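Local structure of N-acetylgalactosaminyltransferase 7 (Homo sapiens, 6IWR) at residues Leu147-Ile153 with Tyr178-Leu184. The protein is a glycosyltransferase that pairs a GT-A fold domain with a ricin-type beta-trefoil lectin domain. Residues are numbered along the deposited sequence; the frame is centred on the assembly and turned at random.
Sequences LTSSVVI and YLAEIVL
Strands 149-155 and 179-186 run parallel as neighbours in a beta-alpha-beta unit, linked through helix 160-173. Ser149 N donates to Tyr178 O at 2.8 Å, and Ser149 O accepts Ala180 N at 2.9 Å. Further along, Val151 N reaches Glu181 O at 3.2 Å, while Val151 O takes the N-H of Val183. Ile153 N then donates to Val183 O, with an N-H...O angle of 162°. Ser149 pairs with Leu179 but Val151 with Ile182. The second strand therefore holds one extra residue, a beta bulge around Ala180.

Val151, Ile153, Leu179, Ile182 and Leu184 share one face. Val151 CG2 lies beside Ile182 CG2 at 3.6 Å, the two side chains pointing the same way. Val151 CG1 meets Leu179 CD2 at 3.9 Å, and here the side chains cross at about a right angle. Ile153 and Leu184 also lie side by side, with CD1 of the first 3.7 Å from CD2 of the second. Val167 of helix 160-173 packs on both Ile153 and Leu184.

The other face carries a buried polar pair. Ser150 OG donates to Glu181 OE2 at 2.8 Å, on the anti lone pair of that oxygen. Glu181 CG sits between its backbone N and carbonyl carbon (chi1 68°), and the extended chain beyond it brings the carboxylate to the serine. Leu233 N also bonds OE2, and Lys210 forms a salt bridge with OE1. These partners probably stabilise the charged form of the buried acid.

Strands 236-240 and 209-213 flank the pair, which belongs to the parallel part of the sheet in a Rossmann-like GT-A fold.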
ATOM      1  N   LEU A 147     -30.577   6.535 -34.111  1.00 27.81           N
ATOM      2  CA  LEU A 147     -30.973   7.602 -33.211  1.00 26.58           C
ATOM      3  C   LEU A 147     -29.850   8.603 -33.033  1.00 28.50           C
ATOM      4  O   LEU A 147     -28.695   8.250 -33.089  1.00 29.21           O
ATOM      5  CB  LEU A 147     -31.298   7.025 -31.843  1.00 28.33           C
ATOM      6  CG  LEU A 147     -32.668   6.532 -31.391  1.00 33.04           C
ATOM      7  CD1 LEU A 147     -33.743   6.665 -32.434  1.00 28.62           C
ATOM      8  CD2 LEU A 147     -32.600   5.113 -30.881  1.00 23.49           C
ATOM      9  N   THR A 148     -30.191   9.857 -32.800  1.00 24.70           N
ATOM     10  CA  THR A 148     -29.198  10.855 -32.415  1.00 25.69           C
ATOM     11  C   THR A 148     -28.815  10.696 -30.937  1.00 27.73           C
ATOM     12  O   THR A 148     -29.473   9.985 -30.177  1.00 32.83           O
ATOM     13  CB  THR A 148     -29.741  12.252 -32.658  1.00 27.29           C
ATOM     14  OG1 THR A 148     -30.868  12.470 -31.795  1.00 28.36           O
ATOM     15  CG2 THR A 148     -30.178  12.409 -34.116  1.00 19.78           C
ATOM     16  N   SER A 149     -27.751  11.375 -30.504  1.00 28.71           N
ATOM     17  CA  SER A 149     -27.329  11.235 -29.114  1.00 28.35           C
ATOM     18  C   SER A 149     -26.837  12.544 -28.514  1.00 26.26           C
ATOM     19  O   SER A 149     -26.174  13.354 -29.180  1.00 28.70           O
ATOM     20  CB  SER A 149     -26.216  10.174 -28.960  1.00 24.65           C
ATOM     21  OG  SER A 149     -26.698   8.886 -29.300  1.00 29.09           O
ATOM     22  N   SER A 150     -27.138  12.727 -27.234  1.00 23.57           N
ATOM     23  CA  SER A 150     -26.424  13.683 -26.396  1.00 24.73           C
ATOM     24  C   SER A 150     -25.359  12.909 -25.625  1.00 26.96           C
ATOM     25  O   SER A 150     -25.698  11.978 -24.886  1.00 29.63           O
ATOM     26  CB  SER A 150     -27.396  14.379 -25.440  1.00 26.13           C
ATOM     27  OG  SER A 150     -28.412  15.094 -26.147  1.00 27.83           O
ATOM     28  N   VAL A 151     -24.081  13.232 -25.808  1.00 21.23           N
ATOM     29  CA  VAL A 151     -23.084  12.649 -24.914  1.00 26.56           C
ATOM     30  C   VAL A 151     -22.928  13.584 -23.723  1.00 25.85           C
ATOM     31  O   VAL A 151     -22.761  14.802 -23.885  1.00 27.06           O
ATOM     32  CB  VAL A 151     -21.730  12.362 -25.615  1.00 27.64           C
ATOM     33  CG1 VAL A 151     -21.889  11.903 -27.063  1.00 23.97           C
ATOM     34  CG2 VAL A 151     -20.747  13.514 -25.516  1.00 34.98           C
ATOM     35  N   VAL A 152     -23.036  13.035 -22.517  1.00 26.22           N
ATOM     36  CA  VAL A 152     -22.881  13.823 -21.305  1.00 27.52           C
ATOM     37  C   VAL A 152     -21.631  13.340 -20.592  1.00 22.81           C
ATOM     38  O   VAL A 152     -21.407  12.133 -20.463  1.00 23.13           O
ATOM     39  CB  VAL A 152     -24.125  13.758 -20.398  1.00 24.06           C
ATOM     40  CG1 VAL A 152     -25.386  13.424 -21.213  1.00 24.83           C
ATOM     41  CG2 VAL A 152     -23.930  12.786 -19.364  1.00 24.89           C
ATOM     42  N   ILE A 153     -20.792  14.290 -20.204  1.00 28.32           N
ATOM     43  CA  ILE A 153     -19.548  14.055 -19.491  1.00 25.41           C
ATOM     44  C   ILE A 153     -19.670  14.820 -18.183  1.00 27.47           C
ATOM     45  O   ILE A 153     -19.740  16.057 -18.182  1.00 27.67           O
ATOM     46  CB  ILE A 153     -18.320  14.532 -20.284  1.00 27.49           C
ATOM     47  CG1 ILE A 153     -18.227  13.829 -21.622  1.00 23.56           C
ATOM     48  CG2 ILE A 153     -17.030  14.287 -19.493  1.00 28.19           C
ATOM     49  CD1 ILE A 153     -17.290  14.510 -22.530  1.00 27.21           C
ATOM     50  N   TYR A 178     -25.284  12.506 -36.149  1.00 34.72           N
ATOM     51  CA  TYR A 178     -25.865  11.844 -34.979  1.00 26.97           C
ATOM     52  C   TYR A 178     -25.523  12.537 -33.673  1.00 25.87           C
ATOM     53  O   TYR A 178     -26.156  12.244 -32.658  1.00 32.39           O
ATOM     54  CB  TYR A 178     -25.443  10.375 -34.913  1.00 23.34           C
ATOM     55  CG  TYR A 178     -25.741   9.688 -36.217  1.00 29.89           C
ATOM     56  CD1 TYR A 178     -27.036   9.280 -36.531  1.00 28.06           C
ATOM     57  CD2 TYR A 178     -24.752   9.529 -37.179  1.00 29.87           C
ATOM     58  CE1 TYR A 178     -27.317   8.683 -37.743  1.00 27.22           C
ATOM     59  CE2 TYR A 178     -25.035   8.934 -38.388  1.00 30.38           C
ATOM     60  CZ  TYR A 178     -26.312   8.526 -38.660  1.00 28.04           C
ATOM     61  OH  TYR A 178     -26.564   7.950 -39.862  1.00 35.50           O
ATOM     62  N   LEU A 179     -24.577  13.471 -33.676  1.00 26.78           N
ATOM     63  CA  LEU A 179     -24.114  14.113 -32.453  1.00 21.56           C
ATOM     64  C   LEU A 179     -24.953  15.358 -32.217  1.00 29.05           C
ATOM     65  O   LEU A 179     -24.698  16.412 -32.799  1.00 41.70           O
ATOM     66  CB  LEU A 179     -22.647  14.466 -32.572  1.00 22.07           C
ATOM     67  CG  LEU A 179     -21.846  14.288 -31.291  1.00 26.82           C
ATOM     68  CD1 LEU A 179     -20.821  15.391 -31.166  1.00 26.86           C
ATOM     69  CD2 LEU A 179     -22.716  14.215 -30.064  1.00 30.52           C
ATOM     70  N   ALA A 180     -25.945  15.253 -31.338  1.00 29.51           N
ATOM     71  CA  ALA A 180     -26.859  16.369 -31.135  1.00 23.40           C
ATOM     72  C   ALA A 180     -26.252  17.491 -30.298  1.00 28.97           C
ATOM     73  O   ALA A 180     -26.641  18.655 -30.468  1.00 29.44           O
ATOM     74  CB  ALA A 180     -28.143  15.865 -30.477  1.00 28.80           C
ATOM     75  N   GLU A 181     -25.323  17.168 -29.392  1.00 26.51           N
ATOM     76  CA  GLU A 181     -24.746  18.095 -28.420  1.00 24.45           C
ATOM     77  C   GLU A 181     -23.824  17.295 -27.510  1.00 26.17           C
ATOM     78  O   GLU A 181     -24.012  16.090 -27.317  1.00 29.21           O
ATOM     79  CB  GLU A 181     -25.829  18.800 -27.580  1.00 26.01           C
ATOM     80  CG  GLU A 181     -26.553  17.842 -26.634  1.00 26.17           C
ATOM     81  CD  GLU A 181     -27.642  18.484 -25.781  1.00 33.69           C
ATOM     82  OE1 GLU A 181     -27.630  19.735 -25.640  1.00 32.13           O
ATOM     83  OE2 GLU A 181     -28.506  17.724 -25.252  1.00 29.53           O
ATOM     84  N   ILE A 182     -22.827  17.970 -26.950  1.00 26.06           N
ATOM     85  CA  ILE A 182     -21.977  17.402 -25.918  1.00 23.59           C
ATOM     86  C   ILE A 182     -22.189  18.258 -24.682  1.00 24.82           C
ATOM     87  O   ILE A 182     -21.817  19.438 -24.662  1.00 25.92           O
ATOM     88  CB  ILE A 182     -20.496  17.368 -26.321  1.00 24.87           C
ATOM     89  CG1 ILE A 182     -20.288  16.470 -27.561  1.00 32.90           C
ATOM     90  CG2 ILE A 182     -19.664  16.890 -25.128  1.00 24.24           C
ATOM     91  CD1 ILE A 182     -18.855  16.496 -28.147  1.00 25.57           C
ATOM     92  N   VAL A 183     -22.802  17.677 -23.660  1.00 24.20           N
ATOM     93  CA  VAL A 183     -23.150  18.389 -22.435  1.00 26.10           C
ATOM     94  C   VAL A 183     -22.125  18.034 -21.365  1.00 27.28           C
ATOM     95  O   VAL A 183     -22.068  16.884 -20.911  1.00 27.23           O
ATOM     96  CB  VAL A 183     -24.571  18.030 -21.975  1.00 25.66           C
ATOM     97  CG1 VAL A 183     -24.818  18.535 -20.545  1.00 26.05           C
ATOM     98  CG2 VAL A 183     -25.593  18.583 -22.937  1.00 22.86           C
ATOM     99  N   LEU A 184     -21.306  19.003 -20.966  1.00 27.60           N
ATOM    100  CA  LEU A 184     -20.398  18.798 -19.845  1.00 28.83           C
ATOM    101  C   LEU A 184     -21.117  19.244 -18.583  1.00 30.10           C
ATOM    102  O   LEU A 184     -21.740  20.311 -18.568  1.00 33.89           O
ATOM    103  CB  LEU A 184     -19.089  19.569 -20.021  1.00 25.60           C
ATOM    104  CG  LEU A 184     -18.369  19.536 -21.373  1.00 28.35           C
ATOM    105  CD1 LEU A 184     -17.220  20.541 -21.362  1.00 25.71           C
ATOM    106  CD2 LEU A 184     -17.865  18.133 -21.787  1.00 23.43           C
TER